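Local structure of Succinylglutamatedesuccinylase/aspartoacylase (Rhodobacter sphaeroides 2.4.1, 3CDX) at residues Q86-M91 with L139-I144; D103-L106 with R112-N115; F133-I138 with E204-V209; T161-L166 with A173-A178; T198-V203 with I208-T213. The protein probably hydrolyses linear amide or ester bonds as a metal-dependent enzyme of the succinylglutamate desuccinylase/aspartoacylase family, with calcium bound at its metal site in this crystal. All blocks are in the same frame, centred on the assembly; numbering follows the deposited sequence.

Interaction 1. Residues Q86-M91 with L139-I144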
# COMPACT_ATOMS: atom_id res chain seq x y z
N GLN A 86 43.26 20.12 -14.69
CA GLN A 86 44.49 19.97 -13.91
C GLN A 86 44.17 19.51 -12.49
O GLN A 86 43.96 20.31 -11.57
CB GLN A 86 45.36 21.24 -13.94
CG GLN A 86 46.02 21.50 -15.30
CD GLN A 86 47.13 20.51 -15.64
OE1 GLN A 86 47.92 20.11 -14.77
NE2 GLN A 86 47.20 20.11 -16.91
N GLY A 87 44.12 18.19 -12.35
CA GLY A 87 43.65 17.57 -11.13
C GLY A 87 42.65 16.47 -11.45
O GLY A 87 42.87 15.65 -12.35
N ARG A 88 41.53 16.47 -10.73
CA ARG A 88 40.55 15.38 -10.85
C ARG A 88 39.16 15.86 -10.47
O ARG A 88 38.98 16.52 -9.44
CB ARG A 88 40.96 14.17 -10.01
CG ARG A 88 40.07 12.92 -10.25
CD ARG A 88 40.62 11.65 -9.59
NE ARG A 88 40.99 11.92 -8.20
CZ ARG A 88 41.56 11.04 -7.38
NH1 ARG A 88 41.87 11.41 -6.15
NH2 ARG A 88 41.81 9.80 -7.79
N VAL A 89 38.20 15.53 -11.35
CA VAL A 89 36.76 15.82 -11.16
C VAL A 89 35.99 14.48 -11.14
O VAL A 89 36.05 13.71 -12.09
CB VAL A 89 36.20 16.74 -12.26
CG1 VAL A 89 34.75 17.15 -11.95
CG2 VAL A 89 37.10 18.01 -12.42
N ILE A 90 35.30 14.24 -10.03
CA ILE A 90 34.39 13.09 -9.86
C ILE A 90 32.94 13.59 -9.78
O ILE A 90 32.62 14.43 -8.92
CB ILE A 90 34.79 12.28 -8.62
CG1 ILE A 90 36.25 11.81 -8.76
CG2 ILE A 90 33.79 11.04 -8.38
CD1 ILE A 90 36.89 11.36 -7.49
N MET A 91 32.08 13.07 -10.65
CA MET A 91 30.71 13.59 -10.87
C MET A 91 29.69 12.47 -10.72
O MET A 91 29.73 11.50 -11.47
CB MET A 91 30.58 14.24 -12.26
CG MET A 91 31.42 15.57 -12.36
SD MET A 91 31.78 16.19 -14.03
CE MET A 91 32.83 14.85 -14.61
N LEU A 139 33.99 9.56 -1.18
CA LEU A 139 34.35 10.79 -0.43
C LEU A 139 35.83 10.98 -0.01
O LEU A 139 36.35 12.08 -0.13
CB LEU A 139 33.40 10.99 0.75
CG LEU A 139 33.60 12.22 1.60
CD1 LEU A 139 33.61 13.48 0.67
CD2 LEU A 139 32.55 12.31 2.73
N PRO A 140 36.53 9.91 0.46
CA PRO A 140 37.95 10.12 0.82
C PRO A 140 38.84 10.61 -0.32
O PRO A 140 39.94 11.08 -0.07
CB PRO A 140 38.41 8.71 1.29
CG PRO A 140 37.10 8.04 1.73
CD PRO A 140 36.11 8.51 0.71
N MET A 141 38.42 10.46 -1.57
CA MET A 141 39.26 10.93 -2.71
C MET A 141 39.25 12.46 -2.88
O MET A 141 40.07 13.00 -3.59
CB MET A 141 38.83 10.27 -4.01
CG MET A 141 39.30 8.79 -4.19
SD MET A 141 38.76 8.08 -5.76
CE MET A 141 37.00 7.83 -5.52
N ALA A 142 38.33 13.16 -2.21
CA ALA A 142 38.08 14.59 -2.46
C ALA A 142 38.86 15.55 -1.59
O ALA A 142 39.06 15.31 -0.41
CB ALA A 142 36.59 14.91 -2.31
N ASP A 143 39.20 16.68 -2.20
CA ASP A 143 39.75 17.85 -1.56
C ASP A 143 38.65 18.85 -1.26
O ASP A 143 38.69 19.59 -0.25
CB ASP A 143 40.78 18.46 -2.53
CG ASP A 143 41.98 17.55 -2.68
OD1 ASP A 143 42.66 17.35 -1.67
OD2 ASP A 143 42.20 16.97 -3.75
N ILE A 144 37.64 18.88 -2.14
CA ILE A 144 36.43 19.66 -1.89
C ILE A 144 35.20 18.90 -2.40
O ILE A 144 35.26 18.23 -3.41
CB ILE A 144 36.53 21.08 -2.51
CG1 ILE A 144 35.25 21.89 -2.21
CG2 ILE A 144 36.81 20.99 -4.01
CD1 ILE A 144 35.30 23.30 -2.70

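Interaction 2. Residues D103-L106 with R112-N115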
# COMPACT_ATOMS: atom_id res chain seq x y z
N ASP A 103 10.73 10.00 -7.95
CA ASP A 103 10.60 11.45 -7.74
C ASP A 103 10.30 11.77 -6.28
O ASP A 103 9.46 12.61 -5.97
CB ASP A 103 9.58 12.12 -8.71
CG ASP A 103 9.68 13.68 -8.72
OD1 ASP A 103 10.64 14.24 -8.17
OD2 ASP A 103 8.81 14.35 -9.32
N THR A 104 10.99 11.10 -5.36
CA THR A 104 10.72 11.34 -3.95
C THR A 104 11.99 11.66 -3.18
O THR A 104 13.08 11.33 -3.62
CB THR A 104 9.98 10.12 -3.25
OG1 THR A 104 10.76 8.94 -3.42
CG2 THR A 104 8.61 9.87 -3.87
N ARG A 105 11.81 12.29 -2.02
CA ARG A 105 12.88 12.51 -1.05
C ARG A 105 13.33 11.20 -0.42
O ARG A 105 14.54 10.93 -0.37
CB ARG A 105 12.39 13.45 0.04
CG ARG A 105 13.51 13.91 0.96
CD ARG A 105 12.92 14.80 2.07
NE ARG A 105 13.93 15.15 3.06
CZ ARG A 105 14.74 16.19 2.96
NH1 ARG A 105 14.69 16.99 1.89
NH2 ARG A 105 15.62 16.43 3.91
N LEU A 106 12.36 10.41 0.08
CA LEU A 106 12.61 9.13 0.76
C LEU A 106 12.73 8.03 -0.26
O LEU A 106 12.16 8.13 -1.36
CB LEU A 106 11.44 8.76 1.73
CG LEU A 106 10.98 9.82 2.75
CD1 LEU A 106 10.06 9.22 3.83
CD2 LEU A 106 12.14 10.54 3.36
N ARG A 112 13.81 4.95 3.66
CA ARG A 112 14.71 5.84 4.37
C ARG A 112 14.97 7.19 3.68
O ARG A 112 15.04 7.31 2.45
CB ARG A 112 16.06 5.17 4.70
CG ARG A 112 15.98 3.92 5.68
CD ARG A 112 15.37 4.21 7.07
NE ARG A 112 16.23 5.05 7.94
CZ ARG A 112 17.28 4.62 8.66
NH1 ARG A 112 17.96 5.48 9.41
NH2 ARG A 112 17.66 3.33 8.64
N ASP A 113 15.19 8.21 4.51
CA ASP A 113 15.81 9.43 4.04
C ASP A 113 17.30 9.15 4.08
O ASP A 113 17.88 9.07 5.16
CB ASP A 113 15.47 10.59 4.96
CG ASP A 113 15.97 11.93 4.42
OD1 ASP A 113 17.01 11.95 3.72
OD2 ASP A 113 15.30 12.95 4.70
N ILE A 114 17.93 8.98 2.93
CA ILE A 114 19.32 8.58 2.91
C ILE A 114 20.21 9.57 3.65
O ILE A 114 21.26 9.18 4.18
CB ILE A 114 19.84 8.37 1.46
CG1 ILE A 114 21.23 7.72 1.43
CG2 ILE A 114 19.81 9.69 0.69
CD1 ILE A 114 21.63 7.16 -0.01
N ASN A 115 19.79 10.84 3.70
CA ASN A 115 20.56 11.88 4.36
C ASN A 115 20.28 11.95 5.85
O ASN A 115 20.62 12.93 6.51
CB ASN A 115 20.28 13.24 3.71
CG ASN A 115 21.55 14.00 3.36
OD1 ASN A 115 22.64 13.44 3.30
ND2 ASN A 115 21.39 15.32 3.09
O HOH W 1 16.36 8.83 0.52

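Interaction 3. Residues F133-I138 with E204-V209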
# COMPACT_ATOMS: atom_id res chain seq x y z
N PHE A 133 28.93 3.45 0.82
CA PHE A 133 29.76 3.52 -0.40
C PHE A 133 30.19 4.95 -0.67
O PHE A 133 31.32 5.19 -1.02
CB PHE A 133 28.99 2.94 -1.61
CG PHE A 133 29.70 3.11 -2.97
CD1 PHE A 133 30.73 2.25 -3.35
CD2 PHE A 133 29.31 4.12 -3.84
CE1 PHE A 133 31.37 2.39 -4.57
CE2 PHE A 133 29.96 4.28 -5.09
CZ PHE A 133 30.99 3.40 -5.45
N LEU A 134 29.28 5.90 -0.52
CA LEU A 134 29.62 7.27 -0.86
C LEU A 134 30.65 7.87 0.10
O LEU A 134 31.56 8.53 -0.34
CB LEU A 134 28.39 8.14 -0.89
CG LEU A 134 27.67 7.96 -2.20
CD1 LEU A 134 26.19 8.00 -1.88
CD2 LEU A 134 28.12 9.07 -3.24
N ASP A 135 30.49 7.58 1.40
CA ASP A 135 31.38 8.08 2.48
C ASP A 135 32.70 7.34 2.56
O ASP A 135 33.75 7.97 2.73
CB ASP A 135 30.69 8.04 3.85
CG ASP A 135 31.69 8.31 5.02
OD1 ASP A 135 32.20 9.46 5.15
OD2 ASP A 135 31.98 7.39 5.80
N SER A 136 32.67 6.03 2.42
CA SER A 136 33.88 5.22 2.55
C SER A 136 34.67 5.02 1.27
O SER A 136 35.85 4.78 1.34
CB SER A 136 33.54 3.84 3.14
OG SER A 136 33.09 4.04 4.46
N VAL A 137 34.03 5.07 0.11
CA VAL A 137 34.74 4.77 -1.14
C VAL A 137 34.97 6.03 -1.97
O VAL A 137 36.06 6.26 -2.48
CB VAL A 137 33.96 3.72 -1.98
CG1 VAL A 137 34.65 3.43 -3.33
CG2 VAL A 137 33.75 2.40 -1.16
N ILE A 138 33.93 6.84 -2.13
CA ILE A 138 34.05 7.99 -3.04
C ILE A 138 34.62 9.20 -2.29
O ILE A 138 35.63 9.77 -2.71
CB ILE A 138 32.66 8.32 -3.72
CG1 ILE A 138 32.17 7.11 -4.56
CG2 ILE A 138 32.73 9.59 -4.54
CD1 ILE A 138 33.12 6.65 -5.74
N GLU A 204 32.47 16.99 6.39
CA GLU A 204 32.98 17.80 7.48
C GLU A 204 33.80 16.96 8.45
O GLU A 204 34.91 17.34 8.80
CB GLU A 204 31.86 18.60 8.16
CG GLU A 204 31.64 19.97 7.45
CD GLU A 204 30.23 20.55 7.61
OE1 GLU A 204 29.48 20.00 8.44
OE2 GLU A 204 29.87 21.55 6.91
N ARG A 205 33.28 15.81 8.85
CA ARG A 205 34.01 14.92 9.76
C ARG A 205 35.39 14.55 9.21
O ARG A 205 36.36 14.47 9.97
CB ARG A 205 33.20 13.66 10.05
N ARG A 206 35.49 14.33 7.90
CA ARG A 206 36.75 14.03 7.24
C ARG A 206 37.62 15.27 6.97
O ARG A 206 38.71 15.17 6.40
CB ARG A 206 36.47 13.29 5.94
CG ARG A 206 36.01 11.84 6.13
CD ARG A 206 35.52 11.17 4.80
NE ARG A 206 35.03 9.82 5.10
CZ ARG A 206 35.79 8.75 5.28
NH1 ARG A 206 37.10 8.84 5.15
NH2 ARG A 206 35.25 7.57 5.59
N GLY A 207 37.14 16.45 7.38
CA GLY A 207 37.93 17.68 7.23
C GLY A 207 38.17 18.14 5.80
O GLY A 207 39.16 18.80 5.50
N ILE A 208 37.25 17.76 4.91
CA ILE A 208 37.24 18.16 3.49
C ILE A 208 36.37 19.43 3.39
O ILE A 208 35.38 19.54 4.11
CB ILE A 208 36.61 16.98 2.65
CG1 ILE A 208 37.52 15.74 2.71
CG2 ILE A 208 36.23 17.39 1.22
CD1 ILE A 208 36.79 14.39 2.52
N VAL A 209 36.74 20.38 2.54
CA VAL A 209 35.90 21.57 2.32
C VAL A 209 34.52 21.14 1.76
O VAL A 209 34.44 20.43 0.78
CB VAL A 209 36.56 22.58 1.37
CG1 VAL A 209 35.63 23.71 1.10
CG2 VAL A 209 37.90 23.10 2.00
O HOH W 2 35.96 4.70 6.33

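Interaction 4. Residues T161-L166 with A173-A178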
# COMPACT_ATOMS: atom_id res chain seq x y z
N THR A 161 24.09 28.92 -1.68
CA THR A 161 24.97 27.86 -1.20
C THR A 161 24.77 27.86 0.29
O THR A 161 24.16 28.78 0.86
CB THR A 161 26.49 28.09 -1.50
OG1 THR A 161 26.87 29.41 -1.08
CG2 THR A 161 26.78 27.98 -2.96
N ASN A 162 25.29 26.83 0.95
CA ASN A 162 25.22 26.76 2.41
C ASN A 162 26.41 26.00 2.96
O ASN A 162 27.12 25.31 2.22
CB ASN A 162 23.92 26.15 2.91
CG ASN A 162 23.67 24.77 2.33
OD1 ASN A 162 24.30 23.80 2.74
ND2 ASN A 162 22.77 24.69 1.40
N MET A 163 26.65 26.18 4.25
CA MET A 163 27.77 25.59 4.97
C MET A 163 27.43 25.74 6.45
O MET A 163 26.67 26.65 6.83
CB MET A 163 29.09 26.30 4.63
CG MET A 163 29.02 27.83 4.64
SD MET A 163 30.56 28.73 4.32
CE MET A 163 31.24 28.34 5.92
N HIS A 164 27.96 24.86 7.28
CA HIS A 164 27.88 25.06 8.74
C HIS A 164 28.91 26.08 9.19
O HIS A 164 29.83 26.43 8.44
CB HIS A 164 28.06 23.74 9.48
CG HIS A 164 27.05 22.72 9.11
ND1 HIS A 164 27.38 21.47 8.64
CD2 HIS A 164 25.70 22.78 9.10
CE1 HIS A 164 26.28 20.80 8.37
NE2 HIS A 164 25.24 21.57 8.63
N TYR A 165 28.73 26.58 10.41
CA TYR A 165 29.76 27.40 11.01
C TYR A 165 30.82 26.41 11.47
O TYR A 165 30.52 25.39 12.12
CB TYR A 165 29.21 28.21 12.18
CG TYR A 165 30.19 29.21 12.76
CD1 TYR A 165 30.41 30.44 12.14
CD2 TYR A 165 30.90 28.94 13.94
CE1 TYR A 165 31.29 31.36 12.65
CE2 TYR A 165 31.80 29.87 14.46
CZ TYR A 165 31.98 31.08 13.80
OH TYR A 165 32.86 32.04 14.27
N LEU A 166 32.06 26.66 11.08
CA LEU A 166 33.15 25.80 11.46
C LEU A 166 33.90 26.50 12.58
O LEU A 166 34.28 27.66 12.44
CB LEU A 166 34.04 25.52 10.23
CG LEU A 166 33.27 24.91 9.04
CD1 LEU A 166 34.08 24.97 7.77
CD2 LEU A 166 32.78 23.47 9.30
N ALA A 173 37.44 30.29 6.69
CA ALA A 173 37.88 31.19 5.62
C ALA A 173 37.95 30.45 4.30
O ALA A 173 37.57 30.98 3.25
CB ALA A 173 39.25 31.78 5.95
N ARG A 174 38.48 29.23 4.35
CA ARG A 174 38.64 28.45 3.15
C ARG A 174 37.29 28.05 2.55
O ARG A 174 37.13 28.07 1.34
CB ARG A 174 39.45 27.21 3.46
CG ARG A 174 40.16 26.74 2.24
CD ARG A 174 41.02 25.53 2.47
NE ARG A 174 41.32 24.95 1.16
CZ ARG A 174 41.65 23.68 0.97
NH1 ARG A 174 41.73 22.85 2.01
NH2 ARG A 174 41.88 23.24 -0.27
N THR A 175 36.35 27.69 3.41
CA THR A 175 34.99 27.33 2.97
C THR A 175 34.22 28.58 2.52
O THR A 175 33.62 28.58 1.43
CB THR A 175 34.22 26.53 4.04
OG1 THR A 175 35.07 25.48 4.56
CG2 THR A 175 32.91 25.94 3.41
N LEU A 176 34.30 29.67 3.29
CA LEU A 176 33.69 30.96 2.87
C LEU A 176 34.15 31.41 1.48
O LEU A 176 33.35 31.87 0.66
CB LEU A 176 33.97 32.05 3.89
CG LEU A 176 33.20 31.95 5.22
CD1 LEU A 176 33.82 32.91 6.23
CD2 LEU A 176 31.71 32.24 5.01
N ALA A 177 35.42 31.20 1.21
CA ALA A 177 36.00 31.59 -0.06
C ALA A 177 35.48 30.74 -1.20
O ALA A 177 35.35 31.22 -2.33
CB ALA A 177 37.51 31.48 0.01
N ALA A 178 35.24 29.45 -0.94
CA ALA A 178 34.74 28.58 -2.00
C ALA A 178 33.28 28.95 -2.30
O ALA A 178 32.87 28.97 -3.46
CB ALA A 178 34.89 27.09 -1.60

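Interaction 5. Residues T198-V203 with I208-T213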
# COMPACT_ATOMS: atom_id res chain seq x y z
N THR A 198 23.85 13.59 7.80
CA THR A 198 23.81 14.00 6.41
C THR A 198 25.12 13.65 5.71
O THR A 198 26.15 13.40 6.35
CB THR A 198 23.61 15.51 6.26
OG1 THR A 198 24.75 16.17 6.82
CG2 THR A 198 22.30 15.98 6.94
N PHE A 199 25.10 13.68 4.39
CA PHE A 199 26.36 13.56 3.64
C PHE A 199 27.35 14.68 3.97
O PHE A 199 28.54 14.43 4.12
CB PHE A 199 26.12 13.51 2.15
CG PHE A 199 27.37 13.37 1.33
CD1 PHE A 199 28.17 12.23 1.44
CD2 PHE A 199 27.73 14.37 0.43
CE1 PHE A 199 29.31 12.08 0.63
CE2 PHE A 199 28.88 14.24 -0.37
CZ PHE A 199 29.66 13.09 -0.27
N THR A 200 26.87 15.91 4.07
CA THR A 200 27.77 17.04 4.38
C THR A 200 28.49 16.82 5.71
O THR A 200 29.68 17.10 5.82
CB THR A 200 27.07 18.44 4.29
OG1 THR A 200 25.94 18.51 5.17
CG2 THR A 200 26.56 18.71 2.87
N SER A 201 27.80 16.26 6.71
CA SER A 201 28.43 16.01 8.01
C SER A 201 29.57 15.00 7.89
O SER A 201 30.54 15.06 8.65
CB SER A 201 27.41 15.61 9.09
OG SER A 201 26.94 14.29 8.88
N CYS A 202 29.47 14.10 6.91
CA CYS A 202 30.56 13.18 6.58
C CYS A 202 31.75 13.92 6.00
O CYS A 202 32.88 13.70 6.42
CB CYS A 202 30.11 12.13 5.58
SG CYS A 202 29.06 10.93 6.29
N VAL A 203 31.49 14.78 5.02
CA VAL A 203 32.53 15.60 4.40
C VAL A 203 33.26 16.40 5.48
O VAL A 203 34.50 16.48 5.49
CB VAL A 203 31.95 16.57 3.33
CG1 VAL A 203 33.08 17.42 2.70
CG2 VAL A 203 31.10 15.83 2.22
N ILE A 208 37.25 17.76 4.91
CA ILE A 208 37.24 18.16 3.49
C ILE A 208 36.37 19.43 3.39
O ILE A 208 35.38 19.54 4.11
CB ILE A 208 36.61 16.98 2.65
CG1 ILE A 208 37.52 15.74 2.71
CG2 ILE A 208 36.23 17.39 1.22
CD1 ILE A 208 36.79 14.39 2.52
N VAL A 209 36.74 20.38 2.54
CA VAL A 209 35.90 21.57 2.32
C VAL A 209 34.52 21.14 1.76
O VAL A 209 34.44 20.43 0.78
CB VAL A 209 36.56 22.58 1.37
CG1 VAL A 209 35.63 23.71 1.10
CG2 VAL A 209 37.90 23.10 2.00
N SER A 210 33.46 21.55 2.43
CA SER A 210 32.12 21.09 2.09
C SER A 210 31.20 22.29 1.83
O SER A 210 31.04 23.18 2.69
CB SER A 210 31.60 20.25 3.27
OG SER A 210 30.21 20.04 3.25
N LEU A 211 30.61 22.32 0.63
CA LEU A 211 29.52 23.24 0.28
C LEU A 211 28.23 22.47 0.04
O LEU A 211 28.24 21.39 -0.54
CB LEU A 211 29.86 24.01 -1.01
CG LEU A 211 30.85 25.17 -0.95
CD1 LEU A 211 30.92 25.84 -2.37
CD2 LEU A 211 30.44 26.19 0.15
N GLY A 212 27.12 23.04 0.47
CA GLY A 212 25.80 22.56 0.07
C GLY A 212 25.24 23.60 -0.88
O GLY A 212 25.81 24.70 -0.97
N THR A 213 24.14 23.25 -1.57
CA THR A 213 23.28 24.22 -2.27
C THR A 213 21.81 24.08 -1.91
O THR A 213 21.37 23.01 -1.45
CB THR A 213 23.44 24.18 -3.79
OG1 THR A 213 22.73 23.06 -4.34
CG2 THR A 213 24.91 24.08 -4.20

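Interaction 1. Residues Q86-M91 with L139-I144
Met141 lays its side chain across Arg88 and Ile90, two residues on the same side of strand 87-92, and meets both at roughly a right angle. Met141 CE lies 4.0 Å from Ile90 CD1, an apolar methyl-to-methyl contact. The bend at the thioether bond (chi3 -73°) turns that methyl to the isoleucine, while Met141 SD stays 4.0 Å from Arg88 NH2. Nearer the backbone, Met141 CB covers one face of the Arg88 guanidinium, 3.9 Å from NH1. Arg88 NH1 also comes to 3.5 Å from Met141 O. In this alpha/beta catalytic domain of the zinc-exopeptidase clan, the contact fastens the 3-10 turn that follows helix 126-138 and precedes strand 144-148 against strand 87-92. The polar end of Arg88 is held from elsewhere: NH2 donates to Phe17 O and NE bonds to Thr55 OG1, which fixes the guanidinium under the methionine. Cut back to an alanine, Met141 would lose SD and CE, probably opening a gap beside Ile90 CD1 and leaving Arg88 NH2 without its sulfur neighbour, while CB still covered the guanidinium face. Val47, on strand 40-50, packs against both Arg88 and Ile90, and Phe17 touches Met141.

Interaction 2. Residues D103-L106 with R112-N115
Asp113 OD2 is gripped by Arg105 NE at 3.1 Å, in a salt bridge, and by Ser32 OG of a second subunit, which also bonds to the same Arg105 nitrogen. The other oxygen, Asp113 OD1, closes an Asx turn by accepting from Asn115 N at 3.0 Å. OD1 is also hydrogen-bonded to His63 NE2, which makes Asp113 a second-shell residue that probably orients this calcium ligand. The arginine bond is not straight (140° at the hydrogen): NE comes from above the carboxylate plane, and the carboxylate and guanidinium planes stand 85° apart. With CG anti to the backbone N (chi1 -171°) and the chain extended from CG to NE, Arg105 reaches the metal site, where it also packs on Glu66. Were Asp113 an alanine, His63 NE2 and Asn115 N would probably lose their acceptor and Arg105 its charged mate, though Arg105 NE would keep the serine hydroxyl. Leu106 CD2 packs on the backbone end of the aspartate, 3.7 Å from Asp113 CB, and Leu106 CA makes a CH...O contact of 3.5 Å to Arg112 O. A water joins the backbones, donating to Arg105 O and to Arg112 O (2.8 Å) and accepting from Ile114 N at 2.9 Å.

Interaction 3. Residues F133-I138 with E204-V209
Arg206 grips the carboxylate of Asp135 side-on with two nitrogens, one to each oxygen. Arg206 NE donates to Asp135 OD1 at 2.9 Å, and NH2 of Arg206 donates to OD2 of Asp135 at 3.3 Å. Both bonds are nearly straight, 174° and 176° at the hydrogen, and both oxygens lie in the guanidinium plane. The carboxylate itself is turned 55° against that plane, and the nitrogens therefore approach its oxygens from above. The backbone takes part too: Asp135 O sits over one face of the guanidinium, 3.4 Å from CZ of Arg206, where the angle is too poor for a hydrogen bond. The carboxylate at its edge and the carbonyl over one face both bring negative charge to the cation, which would be expected to steady it.

Beyond the salt bridge, a water 3.0 Å from Arg206 NH2 accepts from it and makes a weak bond to Ser136 OG. Arg206 stretches out from CG to NE to cover the distance, since the nearest CA atoms, those of Asp135 and Arg206, are 9.3 Å apart. The arginine starts from the end of helix 199-205, which a Schellman motif closes at Gly207, where Gly207 N donates to Glu204 O. Asp135 stands in a wider pi-type turn at the end of helix 126-138, in which Phe133 O accepts from both Val137 N and Ile138 N. The salt bridge therefore ties together the C-terminal ends of two helices, with Cys202 of helix 199-205 and Pro119 packing on Asp135, and Pro140, just beyond helix 126-138, packing on Arg206.

Interaction 4. Residues T161-L166 with A173-A178
Met163, at the end of strand 160-163, faces helix 169-182 most closely at Thr175, the CA atoms 7.7 Å apart. The helix connects this strand to its parallel neighbour, strand 186-189, and the contact is the packing of the connection on the first strand. Met163 takes the crowded rotamer, CG between the backbone N and the carbonyl carbon (chi1 46°). With chi2 extended, this brings Met163 SD to 3.8 Å from Leu176 CD2, and equally 3.8 Å from Thr175 CG2, so the sulfur touches methyls of two consecutive helix residues. The bend at chi3 then turns Met163 CE over the threonine, 3.9 Å from Thr175 CG2. Met163 slides past Thr175 in the opposite direction but crosses Leu176 at about a right angle.

From the loop that follows the strand, Leu166 reaches Thr175 from a different direction, its CD1 3.4 Å from OG1. That hydroxyl bonds to Leu171 O, one turn earlier in the same helix, so its contact with the leucine methyl is plain packing. Val209 and Leu211 of strand 209-214 also pack on Thr175, while Val189 and Asn187 of strand 186-189 touch Met163. Sulfur and methyl groups make up most of the interface, and the one hydroxyl that touches it is satisfied inside its own helix, so the fit rests on shape and dispersion, without a directional bond between the two segments.

Interaction 5. Residues T198-V203 with I208-T213
Val203 CG2 lies over one face of the Phe199 ring, 3.8 Å above the plane and offset toward the rim, while Val203 CG1 is directed at strand 209-214. The same ring meets that of Phe118 with planes at about 55°, and Ser145 and Asp147 of strand 144-148 also touch it. This is a helix laid almost antiparallel on the strand that follows it, in the alpha/beta catalytic domain: the axes of 199-203 and 209-213 run at 161° and come within 8.2 Å of each other. The helix ends in a Schellman motif at Gly207, whose outer bond runs from Ile208 N to Val203 O at 3.1 Å. Beside it, Val203 CG1 touches Ile208 CG2 at 3.5 Å. With CG1 anti to the backbone N (chi1 180°), this methyl of Val203 also lies 3.2 Å from Ser210 CB, closer than usual van der Waals contact. One turn earlier, Thr200 presents CB to Ser210 OG. Thr198 is the N-cap of the helix: Ser201 N donates to its OG1, and Ser201 OG bonds back to Thr198 O at 2.8 Å.

In the fold
Interaction 2 lies nearest the metal: the Arg105 side chain is about 4 Å from the bound calcium, whose ligands are His63, Glu66 and His149. Interaction 5 is farther off, the Thr200 side chain about 9 Å from the ion. The two meet where Asn115 OD1 accepts from Phe199 N at 2.7 Å, and Thr213 OG1 bonds to His149 N. Interactions 3 and 5 share Ile208 and Val209, with centres 8 Å apart. Interaction 4 joins interaction 5 through neighbouring strands, Asn162 O to Gly212 N at 2.9 Å, and interaction 3 through Glu204 OE1 and His164 ND1. Interaction 1 continues from interaction 3, Leu139 N probably bonding to Leu134 O, away from the metal site.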